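Local coordinates for protein D-aminoacyl-tRNA deacylase (Archaeoglobus fulgidus, PDB 1YQE) that probably hydrolyses D-aminoacyl-tRNAs to free tRNA and D-amino acids, limiting the toxicity of mischarged tRNA, with zinc as its likely cofactor, at residues Asn119-Leu124 / Phe134-Glu139; Arg125-Arg130 / Met177-Arg182; Glu205-Leu208 / Phe212-Gly215. All blocks are in the same frame, centred on the assembly; numbering follows the deposited sequence.

Contact 1: residues Asn119-Leu124 / Phe134-Glu139; sequences NYVLAL and FEFTME
Phe136 meets Val121 and Leu124 where helix 114-125 lies against strand 135-138, an outermost strand of the large mixed sheet: this is helix-on-sheet packing, with one aromatic ring of the strand carrying the contact. The backbones stay well apart, the nearest pair of CA atoms being those of Leu124 and Phe136 at 8.4 Å, so side chains do all the bridging.

The contact across the two segments is apolar. Phe136 carries its CG anti to the backbone N (chi1 165°), which swings the ring out from the strand toward the helix. Val121 meets the far end of that ring with both methyls. Its CG2 approaches CZ of Phe136 obliquely, at 3.6 Å, while CG1 of Val121 sits 3.8 Å from CE2 of the same ring, and the two side chains cross at about a right angle. Leu124, one turn further along the helix, takes the end of the ring nearer the strand through one branch, CD2. Val121 and Leu124 therefore share the ring along its length, and all three residues are buried.

Polar bonds serve the elements separately. Within the helix, Ala123 N reaches Asn119 O at 3.1 Å and Leu124 N reaches Tyr120 O at 2.9 Å. The strand pairs with strand 88-92 through backbone bonds from Glu135 and Thr137 to Phe89. Beyond that pairing, Met138 N is bonded to Thr204 OG1 of helix 201-209, and Leu208 of that helix also packs on Phe136.

Of the Leu124 methyls it is CD2 that closes on the ring, 3.6 Å from CD1 of Phe136 and 4.1 Å from its CG.

Contact 2: residues Arg125-Arg130 / Met177-Arg182; sequences RERLDR and MLDAIR
Arg127 reaches across to Asp179 and closes both terminal nitrogens of its guanidinium on one carboxylate oxygen, OD2. The bonds run end-on: NH2 of Arg127 lies 2.6 Å from OD2 of Asp179, and NH1 of Arg127 lies 2.8 Å from the same oxygen. Together they make a salt bridge that is forked on the arginine side and converges on a single atom of the aspartate. OD1 of Asp179 stays further back, 3.7 Å from NH2 of Arg127.

The two flat groups are not coplanar. OD2 lies in the guanidinium plane, at its edge, but the carboxylate is turned by 50° against that plane, and both nitrogens come in from the same face of it. NH1 meets OD2 on its anti side but well tilted out of the carboxylate plane, and NH2 comes from above that plane. Neither bond is straight, with N-H...O angles of 135° from NH1 and 142° from NH2, as expected when two diverging donors share one acceptor. Arg127 gets there by holding its chain extended from CG to NE, and Asp179 comes to meet it from the opposite direction.

The guanidinium has further work to do. NE of Arg127 forms a salt bridge with Glu175, one turn before Asp179 on helix 167-182, and NH1 also bonds to Ala123 O in the last turn of helix 114-125. These partners fix the rotation of the group as well as its place. Glu126 OE2 comes to 4.8 Å from Asp179 OD2, a like charge that the arginine would probably offset.

Arg130 extends the pattern, bridging to Glu168, Glu171 and Glu175. What results is a surface salt-bridge network, in which arginines of the segment following one helix are laid against the acidic residues of a neighbouring helix.

Contact 3: residues Glu205-Leu208 / Phe212-Gly215; sequences EIML and FTFG
In the beta-alpha-beta unit of strand 189-194, helix 201-209 and strand 212-218, Ile206 and Met207 of the helix pack back on Phe212, Thr213 and Phe214 just after the chain has left the helix and entered the strand. The return is short, and the CA atoms of Met207 and Thr213 approach to 5.7 Å.

Ile206 works mainly through its branch methyl CG2. This lies 3.6 Å from CB of Phe212 and equally close, 3.6 Å, to CE2 of Phe214, bridging two alternate residues of the strand. The side chains of Ile206 and Phe212 run side by side and point the same way, while Ile206 and Phe214 cross at about a right angle. CB of Ile206 meets the rim of the Phe214 ring, in its plane.

Met207 bends at both chi2 (-66°) and chi3 (-83°), which curls its sulfur in to the strand. SD touches the backbone, 3.6 Å from CA of Thr213, and comes to 3.8 Å from CD2 of Phe214. The sulfur stands 81° off the normal of the Phe214 ring, so this Met-aromatic contact is made at the ring edge, not over its face. CG of Met207 keeps to the same rim.

Around this, Ile244 of the neighbouring strand 242-245 touches Ile206, Phe212 and Phe214. Thr213 OG1, near the sulfur, has its hydrogen bond with Pro114 O.

The chemistry is that of a buried apolar seam, in which Phe214 N has no partner in the model. Helix and strand meet directly through dispersion and sulfur-edge contacts, while the polar links between them are made by neighbours: Thr210 OG1 bonds to Ile206 O and Phe212 N, and Lys118 NZ to Met207 O and Phe212 O.

Contacts 1 and 3 are buried and apolar, whereas contact 2 is a charged pairing at the surface. Helix 114-125 ties the three together. In contact 1 it lies on the edge of the large sheet; its following residues supply the arginine of contact 2; and it also touches contact 3, where Val121 packs against Met207 and Leu208. Contacts 1 and 2 are neighbours, with CB of Ala123 on CB of Asp179 at 3.6 Å, close by the salt bridge. Contact 3 belongs to the smaller parallel sheet, and its helix meets the larger sheet's edge strand through Met138 and Met207, so the apolar packing continues between the two sheets.

Contact 1: residues Asn119-Leu124 / Phe134-Glu139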
ATOM      1  N   ASN A 119      -4.303   0.707  -9.539  1.00 12.56           N
ATOM      2  CA  ASN A 119      -5.285  -0.126 -10.220  1.00 14.01           C
ATOM      3  C   ASN A 119      -6.251  -0.755  -9.226  1.00 13.62           C
ATOM      4  O   ASN A 119      -7.435  -0.937  -9.517  1.00 12.45           O
ATOM      5  CB  ASN A 119      -4.565  -1.182 -11.068  1.00 12.44           C
ATOM      6  CG  ASN A 119      -3.840  -0.559 -12.247  1.00 13.37           C
ATOM      7  OD1 ASN A 119      -4.356   0.362 -12.873  1.00 14.59           O
ATOM      8  ND2 ASN A 119      -2.648  -1.055 -12.556  1.00 13.01           N
ATOM      9  N   TYR A 120      -5.742  -1.073  -8.040  1.00 13.09           N
ATOM     10  CA  TYR A 120      -6.576  -1.640  -6.997  1.00 12.70           C
ATOM     11  C   TYR A 120      -7.615  -0.607  -6.553  1.00 12.25           C
ATOM     12  O   TYR A 120      -8.802  -0.905  -6.459  1.00 14.58           O
ATOM     13  CB  TYR A 120      -5.734  -2.035  -5.785  1.00 12.09           C
ATOM     14  CG  TYR A 120      -6.571  -2.370  -4.567  1.00 12.94           C
ATOM     15  CD1 TYR A 120      -7.154  -3.625  -4.421  1.00 12.69           C
ATOM     16  CD2 TYR A 120      -6.798  -1.417  -3.566  1.00 14.12           C
ATOM     17  CE1 TYR A 120      -7.938  -3.934  -3.309  1.00 15.71           C
ATOM     18  CE2 TYR A 120      -7.584  -1.716  -2.449  1.00 13.35           C
ATOM     19  CZ  TYR A 120      -8.149  -2.977  -2.329  1.00 14.83           C
ATOM     20  OH  TYR A 120      -8.922  -3.296  -1.233  1.00 17.10           O
ATOM     21  N   VAL A 121      -7.161   0.609  -6.279  1.00 13.91           N
ATOM     22  CA  VAL A 121      -8.064   1.659  -5.828  1.00 12.43           C
ATOM     23  C   VAL A 121      -9.161   1.985  -6.840  1.00 14.19           C
ATOM     24  O   VAL A 121     -10.322   2.176  -6.463  1.00 13.92           O
ATOM     25  CB  VAL A 121      -7.279   2.935  -5.473  1.00 12.52           C
ATOM     26  CG1 VAL A 121      -8.237   4.101  -5.207  1.00 13.54           C
ATOM     27  CG2 VAL A 121      -6.427   2.668  -4.242  1.00 14.35           C
ATOM     28  N   LEU A 122      -8.815   2.041  -8.121  1.00 13.31           N
ATOM     29  CA  LEU A 122      -9.825   2.340  -9.129  1.00 13.64           C
ATOM     30  C   LEU A 122     -10.820   1.188  -9.279  1.00 14.78           C
ATOM     31  O   LEU A 122     -12.001   1.416  -9.559  1.00 12.19           O
ATOM     32  CB  LEU A 122      -9.163   2.657 -10.473  1.00 13.55           C
ATOM     33  CG  LEU A 122      -8.301   3.924 -10.496  1.00 15.74           C
ATOM     34  CD1 LEU A 122      -7.731   4.118 -11.893  1.00 18.44           C
ATOM     35  CD2 LEU A 122      -9.127   5.142 -10.081  1.00 17.69           C
ATOM     36  N   ALA A 123     -10.344  -0.042  -9.084  1.00 14.16           N
ATOM     37  CA  ALA A 123     -11.203  -1.222  -9.181  1.00 15.34           C
ATOM     38  C   ALA A 123     -12.116  -1.278  -7.960  1.00 16.60           C
ATOM     39  O   ALA A 123     -13.228  -1.802  -8.026  1.00 15.70           O
ATOM     40  CB  ALA A 123     -10.361  -2.490  -9.262  1.00 14.14           C
ATOM     41  N   LEU A 124     -11.634  -0.743  -6.841  1.00 15.21           N
ATOM     42  CA  LEU A 124     -12.418  -0.707  -5.612  1.00 16.68           C
ATOM     43  C   LEU A 124     -13.491   0.369  -5.750  1.00 16.81           C
ATOM     44  O   LEU A 124     -14.661   0.141  -5.443  1.00 17.42           O
ATOM     45  CB  LEU A 124     -11.516  -0.387  -4.408  1.00 15.70           C
ATOM     46  CG  LEU A 124     -12.201  -0.266  -3.038  1.00 14.69           C
ATOM     47  CD1 LEU A 124     -12.788  -1.607  -2.631  1.00 15.21           C
ATOM     48  CD2 LEU A 124     -11.190   0.208  -1.996  1.00 14.23           C
ATOM     49  N   PHE A 134     -19.324   1.712   3.991  1.00 24.88           N
ATOM     50  CA  PHE A 134     -17.865   1.760   3.969  1.00 23.78           C
ATOM     51  C   PHE A 134     -17.329   2.932   3.165  1.00 23.40           C
ATOM     52  O   PHE A 134     -17.965   3.413   2.229  1.00 22.49           O
ATOM     53  CB  PHE A 134     -17.280   0.470   3.388  1.00 22.84           C
ATOM     54  CG  PHE A 134     -17.105  -0.626   4.393  1.00 22.28           C
ATOM     55  CD1 PHE A 134     -18.205  -1.296   4.917  1.00 22.78           C
ATOM     56  CD2 PHE A 134     -15.829  -0.989   4.824  1.00 21.77           C
ATOM     57  CE1 PHE A 134     -18.039  -2.312   5.856  1.00 21.05           C
ATOM     58  CE2 PHE A 134     -15.656  -2.003   5.763  1.00 18.82           C
ATOM     59  CZ  PHE A 134     -16.764  -2.665   6.278  1.00 21.80           C
ATOM     60  N   GLU A 135     -16.138   3.378   3.533  1.00 23.47           N
ATOM     61  CA  GLU A 135     -15.498   4.483   2.846  1.00 24.71           C
ATOM     62  C   GLU A 135     -14.065   4.081   2.536  1.00 21.65           C
ATOM     63  O   GLU A 135     -13.469   3.298   3.269  1.00 20.57           O
ATOM     64  CB  GLU A 135     -15.515   5.724   3.741  1.00 28.18           C
ATOM     65  CG  GLU A 135     -14.958   6.973   3.096  1.00 36.37           C
ATOM     66  CD  GLU A 135     -15.058   8.184   4.005  1.00 40.07           C
ATOM     67  OE1 GLU A 135     -16.190   8.540   4.402  1.00 42.52           O
ATOM     68  OE2 GLU A 135     -14.004   8.778   4.324  1.00 43.74           O
ATOM     69  N   PHE A 136     -13.520   4.589   1.438  1.00 21.73           N
ATOM     70  CA  PHE A 136     -12.139   4.277   1.097  1.00 18.97           C
ATOM     71  C   PHE A 136     -11.225   5.415   1.518  1.00 17.57           C
ATOM     72  O   PHE A 136     -11.600   6.582   1.459  1.00 16.49           O
ATOM     73  CB  PHE A 136     -11.941   4.077  -0.404  1.00 18.94           C
ATOM     74  CG  PHE A 136     -10.495   4.118  -0.807  1.00 16.40           C
ATOM     75  CD1 PHE A 136      -9.641   3.068  -0.478  1.00 17.48           C
ATOM     76  CD2 PHE A 136      -9.961   5.247  -1.415  1.00 16.86           C
ATOM     77  CE1 PHE A 136      -8.276   3.147  -0.740  1.00 16.01           C
ATOM     78  CE2 PHE A 136      -8.595   5.336  -1.681  1.00 17.10           C
ATOM     79  CZ  PHE A 136      -7.752   4.278  -1.340  1.00 16.17           C
ATOM     80  N   THR A 137     -10.012   5.066   1.925  1.00 17.93           N
ATOM     81  CA  THR A 137      -9.046   6.069   2.309  1.00 14.97           C
ATOM     82  C   THR A 137      -7.636   5.507   2.256  1.00 16.78           C
ATOM     83  O   THR A 137      -7.405   4.317   2.494  1.00 16.23           O
ATOM     84  CB  THR A 137      -9.307   6.606   3.736  1.00 19.81           C
ATOM     85  OG1 THR A 137      -8.469   7.745   3.975  1.00 18.53           O
ATOM     86  CG2 THR A 137      -9.002   5.538   4.780  1.00 18.34           C
ATOM     87  N   MET A 138      -6.694   6.367   1.906  1.00 17.13           N
ATOM     88  CA  MET A 138      -5.304   5.976   1.882  1.00 17.82           C
ATOM     89  C   MET A 138      -4.857   6.125   3.327  1.00 18.95           C
ATOM     90  O   MET A 138      -5.539   6.768   4.133  1.00 17.51           O
ATOM     91  CB  MET A 138      -4.485   6.938   1.025  1.00 17.91           C
ATOM     92  CG  MET A 138      -4.660   6.789  -0.468  1.00 17.33           C
ATOM     93  SD  MET A 138      -4.067   5.195  -1.057  1.00 16.43           S
ATOM     94  CE  MET A 138      -2.292   5.409  -0.889  1.00 14.59           C
ATOM     95  N   GLU A 139      -3.736   5.497   3.652  1.00 18.56           N
ATOM     96  CA  GLU A 139      -3.130   5.620   4.967  1.00 18.23           C
ATOM     97  C   GLU A 139      -1.716   6.047   4.621  1.00 17.59           C
ATOM     98  O   GLU A 139      -1.166   5.600   3.614  1.00 16.38           O
ATOM     99  CB  GLU A 139      -3.073   4.283   5.700  1.00 21.72           C
ATOM    100  CG  GLU A 139      -4.325   3.892   6.449  1.00 26.01           C
ATOM    101  CD  GLU A 139      -4.135   2.601   7.218  1.00 27.15           C
ATOM    102  OE1 GLU A 139      -3.250   2.564   8.101  1.00 29.80           O
ATOM    103  OE2 GLU A 139      -4.860   1.620   6.941  1.00 29.50           O
TER

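Contact 2: residues Arg125-Arg130 / Met177-Arg182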
ATOM      1  N   ARG A 125     -13.082   1.545  -6.217  1.00 18.96           N
ATOM      2  CA  ARG A 125     -13.994   2.665  -6.398  1.00 20.47           C
ATOM      3  C   ARG A 125     -15.220   2.215  -7.196  1.00 21.55           C
ATOM      4  O   ARG A 125     -16.349   2.583  -6.885  1.00 20.11           O
ATOM      5  CB  ARG A 125     -13.291   3.796  -7.145  1.00 21.91           C
ATOM      6  CG  ARG A 125     -14.056   5.118  -7.156  1.00 26.39           C
ATOM      7  CD  ARG A 125     -13.448   6.095  -8.156  1.00 29.57           C
ATOM      8  NE  ARG A 125     -13.732   5.694  -9.531  1.00 35.21           N
ATOM      9  CZ  ARG A 125     -13.272   6.318 -10.613  1.00 36.79           C
ATOM     10  NH1 ARG A 125     -12.491   7.383 -10.496  1.00 36.76           N
ATOM     11  NH2 ARG A 125     -13.600   5.875 -11.820  1.00 39.50           N
ATOM     12  N   GLU A 126     -14.975   1.406  -8.220  1.00 21.55           N
ATOM     13  CA  GLU A 126     -16.034   0.898  -9.081  1.00 24.72           C
ATOM     14  C   GLU A 126     -17.057   0.035  -8.333  1.00 24.13           C
ATOM     15  O   GLU A 126     -18.201  -0.097  -8.771  1.00 25.19           O
ATOM     16  CB  GLU A 126     -15.404   0.090 -10.219  1.00 27.94           C
ATOM     17  CG  GLU A 126     -16.344  -0.265 -11.349  1.00 34.43           C
ATOM     18  CD  GLU A 126     -15.645  -1.026 -12.462  1.00 38.55           C
ATOM     19  OE1 GLU A 126     -16.287  -1.292 -13.499  1.00 42.15           O
ATOM     20  OE2 GLU A 126     -14.450  -1.359 -12.297  1.00 41.35           O
ATOM     21  N   ARG A 127     -16.650  -0.536  -7.202  1.00 23.00           N
ATOM     22  CA  ARG A 127     -17.521  -1.411  -6.421  1.00 22.56           C
ATOM     23  C   ARG A 127     -17.931  -0.871  -5.050  1.00 21.18           C
ATOM     24  O   ARG A 127     -18.719  -1.508  -4.349  1.00 20.89           O
ATOM     25  CB  ARG A 127     -16.833  -2.758  -6.189  1.00 21.42           C
ATOM     26  CG  ARG A 127     -16.420  -3.513  -7.429  1.00 24.58           C
ATOM     27  CD  ARG A 127     -15.673  -4.768  -7.015  1.00 27.18           C
ATOM     28  NE  ARG A 127     -15.395  -5.656  -8.135  1.00 27.84           N
ATOM     29  CZ  ARG A 127     -14.484  -5.428  -9.073  1.00 29.02           C
ATOM     30  NH1 ARG A 127     -13.745  -4.327  -9.036  1.00 30.27           N
ATOM     31  NH2 ARG A 127     -14.317  -6.305 -10.054  1.00 29.19           N
ATOM     32  N   LEU A 128     -17.398   0.281  -4.665  1.00 20.75           N
ATOM     33  CA  LEU A 128     -17.689   0.851  -3.351  1.00 22.21           C
ATOM     34  C   LEU A 128     -19.164   0.976  -2.974  1.00 22.99           C
ATOM     35  O   LEU A 128     -19.511   0.865  -1.797  1.00 22.01           O
ATOM     36  CB  LEU A 128     -17.016   2.220  -3.201  1.00 21.60           C
ATOM     37  CG  LEU A 128     -15.504   2.250  -2.951  1.00 21.63           C
ATOM     38  CD1 LEU A 128     -15.040   3.690  -2.866  1.00 22.78           C
ATOM     39  CD2 LEU A 128     -15.174   1.523  -1.657  1.00 23.27           C
ATOM     40  N   ASP A 129     -20.033   1.204  -3.954  1.00 22.56           N
ATOM     41  CA  ASP A 129     -21.454   1.351  -3.652  1.00 23.88           C
ATOM     42  C   ASP A 129     -22.140   0.062  -3.207  1.00 22.55           C
ATOM     43  O   ASP A 129     -23.297   0.083  -2.782  1.00 24.12           O
ATOM     44  CB  ASP A 129     -22.193   1.963  -4.840  1.00 24.73           C
ATOM     45  CG  ASP A 129     -21.814   3.413  -5.070  1.00 27.07           C
ATOM     46  OD1 ASP A 129     -21.823   4.190  -4.092  1.00 27.70           O
ATOM     47  OD2 ASP A 129     -21.515   3.780  -6.224  1.00 30.37           O
ATOM     48  N   ARG A 130     -21.430  -1.058  -3.300  1.00 22.11           N
ATOM     49  CA  ARG A 130     -21.979  -2.336  -2.865  1.00 22.26           C
ATOM     50  C   ARG A 130     -21.987  -2.376  -1.339  1.00 24.06           C
ATOM     51  O   ARG A 130     -22.783  -3.096  -0.734  1.00 23.22           O
ATOM     52  CB  ARG A 130     -21.151  -3.504  -3.405  1.00 21.73           C
ATOM     53  CG  ARG A 130     -21.471  -3.893  -4.847  1.00 19.98           C
ATOM     54  CD  ARG A 130     -20.702  -5.140  -5.238  1.00 21.08           C
ATOM     55  NE  ARG A 130     -20.897  -6.209  -4.262  1.00 20.16           N
ATOM     56  CZ  ARG A 130     -20.138  -7.296  -4.175  1.00 20.67           C
ATOM     57  NH1 ARG A 130     -19.122  -7.472  -5.009  1.00 20.18           N
ATOM     58  NH2 ARG A 130     -20.389  -8.201  -3.240  1.00 22.17           N
ATOM     59  N   MET A 177      -8.640  -6.750  -5.868  1.00 13.90           N
ATOM     60  CA  MET A 177      -7.283  -7.267  -5.996  1.00 16.53           C
ATOM     61  C   MET A 177      -7.115  -8.029  -7.306  1.00 17.55           C
ATOM     62  O   MET A 177      -6.105  -7.876  -7.990  1.00 17.25           O
ATOM     63  CB  MET A 177      -6.937  -8.210  -4.844  1.00 16.54           C
ATOM     64  CG  MET A 177      -6.735  -7.551  -3.499  1.00 19.46           C
ATOM     65  SD  MET A 177      -6.192  -8.795  -2.299  1.00 23.11           S
ATOM     66  CE  MET A 177      -4.478  -8.427  -2.180  1.00 25.83           C
ATOM     67  N   LEU A 178      -8.094  -8.859  -7.651  1.00 16.42           N
ATOM     68  CA  LEU A 178      -8.000  -9.624  -8.888  1.00 18.16           C
ATOM     69  C   LEU A 178      -7.908  -8.684 -10.086  1.00 17.23           C
ATOM     70  O   LEU A 178      -7.146  -8.940 -11.013  1.00 16.55           O
ATOM     71  CB  LEU A 178      -9.202 -10.563  -9.044  1.00 19.00           C
ATOM     72  CG  LEU A 178      -9.155 -11.510 -10.250  1.00 21.78           C
ATOM     73  CD1 LEU A 178      -7.866 -12.325 -10.228  1.00 20.82           C
ATOM     74  CD2 LEU A 178     -10.366 -12.433 -10.222  1.00 24.60           C
ATOM     75  N   ASP A 179      -8.684  -7.599 -10.065  1.00 17.03           N
ATOM     76  CA  ASP A 179      -8.652  -6.621 -11.149  1.00 17.16           C
ATOM     77  C   ASP A 179      -7.292  -5.934 -11.209  1.00 16.29           C
ATOM     78  O   ASP A 179      -6.784  -5.638 -12.291  1.00 14.64           O
ATOM     79  CB  ASP A 179      -9.731  -5.555 -10.962  1.00 17.86           C
ATOM     80  CG  ASP A 179     -11.115  -6.056 -11.311  1.00 21.21           C
ATOM     81  OD1 ASP A 179     -11.237  -7.184 -11.838  1.00 20.49           O
ATOM     82  OD2 ASP A 179     -12.083  -5.315 -11.064  1.00 25.22           O
ATOM     83  N   ALA A 180      -6.712  -5.668 -10.041  1.00 14.97           N
ATOM     84  CA  ALA A 180      -5.410  -5.019  -9.979  1.00 15.69           C
ATOM     85  C   ALA A 180      -4.350  -5.960 -10.535  1.00 16.40           C
ATOM     86  O   ALA A 180      -3.469  -5.548 -11.289  1.00 16.68           O
ATOM     87  CB  ALA A 180      -5.075  -4.650  -8.541  1.00 14.61           C
ATOM     88  N   ILE A 181      -4.446  -7.228 -10.158  1.00 16.18           N
ATOM     89  CA  ILE A 181      -3.498  -8.239 -10.613  1.00 17.55           C
ATOM     90  C   ILE A 181      -3.515  -8.425 -12.132  1.00 17.04           C
ATOM     91  O   ILE A 181      -2.475  -8.668 -12.743  1.00 19.74           O
ATOM     92  CB  ILE A 181      -3.782  -9.591  -9.903  1.00 17.42           C
ATOM     93  CG1 ILE A 181      -3.241  -9.536  -8.468  1.00 18.48           C
ATOM     94  CG2 ILE A 181      -3.177 -10.747 -10.689  1.00 17.08           C
ATOM     95  CD1 ILE A 181      -3.839 -10.580  -7.542  1.00 21.00           C
ATOM     96  N   ARG A 182      -4.686  -8.293 -12.741  1.00 18.73           N
ATOM     97  CA  ARG A 182      -4.814  -8.465 -14.188  1.00 19.99           C
ATOM     98  C   ARG A 182      -4.627  -7.176 -14.989  1.00 18.78           C
ATOM     99  O   ARG A 182      -4.468  -7.222 -16.213  1.00 17.63           O
ATOM    100  CB  ARG A 182      -6.188  -9.056 -14.522  1.00 23.30           C
ATOM    101  CG  ARG A 182      -6.430 -10.474 -14.019  1.00 26.93           C
ATOM    102  CD  ARG A 182      -7.880 -10.873 -14.272  1.00 32.62           C
ATOM    103  NE  ARG A 182      -8.179 -12.253 -13.893  1.00 37.42           N
ATOM    104  CZ  ARG A 182      -9.409 -12.765 -13.859  1.00 40.07           C
ATOM    105  NH1 ARG A 182     -10.453 -12.008 -14.175  1.00 40.38           N
ATOM    106  NH2 ARG A 182      -9.598 -14.034 -13.521  1.00 40.69           N
TER

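Contact 3: residues Glu205-Leu208 / Phe212-Gly215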
ATOM      1  N   GLU A 205      -8.013  11.730  -2.379  1.00 16.92           N
ATOM      2  CA  GLU A 205      -8.788  12.320  -3.469  1.00 17.32           C
ATOM      3  C   GLU A 205      -7.996  12.190  -4.774  1.00 16.05           C
ATOM      4  O   GLU A 205      -8.558  11.924  -5.839  1.00 13.19           O
ATOM      5  CB  GLU A 205      -9.072  13.794  -3.170  1.00 18.60           C
ATOM      6  CG  GLU A 205      -9.705  14.019  -1.808  1.00 24.09           C
ATOM      7  CD  GLU A 205      -9.809  15.488  -1.433  1.00 25.94           C
ATOM      8  OE1 GLU A 205      -8.870  16.252  -1.738  1.00 27.75           O
ATOM      9  OE2 GLU A 205     -10.826  15.875  -0.819  1.00 30.98           O
ATOM     10  N   ILE A 206      -6.682  12.370  -4.682  1.00 14.83           N
ATOM     11  CA  ILE A 206      -5.829  12.261  -5.855  1.00 13.66           C
ATOM     12  C   ILE A 206      -5.837  10.821  -6.379  1.00 15.62           C
ATOM     13  O   ILE A 206      -5.865  10.596  -7.595  1.00 16.89           O
ATOM     14  CB  ILE A 206      -4.376  12.731  -5.532  1.00 14.42           C
ATOM     15  CG1 ILE A 206      -4.361  14.262  -5.404  1.00 14.81           C
ATOM     16  CG2 ILE A 206      -3.399  12.276  -6.634  1.00 10.45           C
ATOM     17  CD1 ILE A 206      -3.056  14.850  -4.882  1.00 16.75           C
ATOM     18  N   MET A 207      -5.834   9.848  -5.470  1.00 14.52           N
ATOM     19  CA  MET A 207      -5.856   8.433  -5.863  1.00 13.07           C
ATOM     20  C   MET A 207      -7.165   8.054  -6.559  1.00 15.81           C
ATOM     21  O   MET A 207      -7.180   7.253  -7.497  1.00 13.53           O
ATOM     22  CB  MET A 207      -5.678   7.534  -4.635  1.00 13.59           C
ATOM     23  CG  MET A 207      -4.259   7.475  -4.096  1.00  7.10           C
ATOM     24  SD  MET A 207      -3.149   6.677  -5.300  1.00 14.72           S
ATOM     25  CE  MET A 207      -3.437   4.958  -4.940  1.00 11.78           C
ATOM     26  N   LEU A 208      -8.266   8.635  -6.096  1.00 14.84           N
ATOM     27  CA  LEU A 208      -9.576   8.328  -6.659  1.00 18.28           C
ATOM     28  C   LEU A 208      -9.989   9.090  -7.918  1.00 20.23           C
ATOM     29  O   LEU A 208     -10.827   8.600  -8.686  1.00 20.38           O
ATOM     30  CB  LEU A 208     -10.653   8.541  -5.589  1.00 17.04           C
ATOM     31  CG  LEU A 208     -10.695   7.593  -4.389  1.00 16.70           C
ATOM     32  CD1 LEU A 208     -11.549   8.194  -3.278  1.00 18.39           C
ATOM     33  CD2 LEU A 208     -11.248   6.251  -4.824  1.00 17.86           C
ATOM     34  N   PHE A 212      -2.626  10.275 -11.041  1.00 16.43           N
ATOM     35  CA  PHE A 212      -1.499  10.135 -10.129  1.00 17.01           C
ATOM     36  C   PHE A 212      -1.683   9.032  -9.106  1.00 15.28           C
ATOM     37  O   PHE A 212      -2.792   8.766  -8.636  1.00 13.54           O
ATOM     38  CB  PHE A 212      -1.258  11.440  -9.364  1.00 18.65           C
ATOM     39  CG  PHE A 212      -0.156  12.285  -9.924  1.00 19.07           C
ATOM     40  CD1 PHE A 212      -0.406  13.196 -10.947  1.00 20.11           C
ATOM     41  CD2 PHE A 212       1.135  12.187  -9.410  1.00 20.17           C
ATOM     42  CE1 PHE A 212       0.610  14.004 -11.451  1.00 19.59           C
ATOM     43  CE2 PHE A 212       2.164  12.990  -9.905  1.00 19.71           C
ATOM     44  CZ  PHE A 212       1.899  13.902 -10.929  1.00 21.18           C
ATOM     45  N   THR A 213      -0.575   8.392  -8.757  1.00 14.18           N
ATOM     46  CA  THR A 213      -0.590   7.358  -7.744  1.00 11.55           C
ATOM     47  C   THR A 213       0.552   7.734  -6.816  1.00 11.42           C
ATOM     48  O   THR A 213       1.318   8.644  -7.119  1.00 10.02           O
ATOM     49  CB  THR A 213      -0.346   5.952  -8.324  1.00 10.98           C
ATOM     50  OG1 THR A 213      -0.483   4.990  -7.271  1.00 13.34           O
ATOM     51  CG2 THR A 213       1.063   5.832  -8.927  1.00  9.55           C
ATOM     52  N   PHE A 214       0.651   7.041  -5.689  1.00 13.52           N
ATOM     53  CA  PHE A 214       1.691   7.325  -4.710  1.00 14.17           C
ATOM     54  C   PHE A 214       2.487   6.085  -4.364  1.00 13.07           C
ATOM     55  O   PHE A 214       2.017   4.960  -4.528  1.00 11.89           O
ATOM     56  CB  PHE A 214       1.067   7.857  -3.415  1.00 12.84           C
ATOM     57  CG  PHE A 214       0.443   9.215  -3.549  1.00 14.37           C
ATOM     58  CD1 PHE A 214       1.201  10.362  -3.347  1.00 13.01           C
ATOM     59  CD2 PHE A 214      -0.892   9.348  -3.912  1.00 14.29           C
ATOM     60  CE1 PHE A 214       0.643  11.629  -3.508  1.00 15.53           C
ATOM     61  CE2 PHE A 214      -1.465  10.605  -4.077  1.00 14.70           C
ATOM     62  CZ  PHE A 214      -0.697  11.752  -3.876  1.00 14.24           C
ATOM     63  N   GLY A 215       3.711   6.316  -3.905  1.00 12.92           N
ATOM     64  CA  GLY A 215       4.556   5.237  -3.449  1.00 15.17           C
ATOM     65  C   GLY A 215       4.450   5.395  -1.941  1.00 16.54           C
ATOM     66  O   GLY A 215       3.653   4.724  -1.287  1.00 19.08           O
TER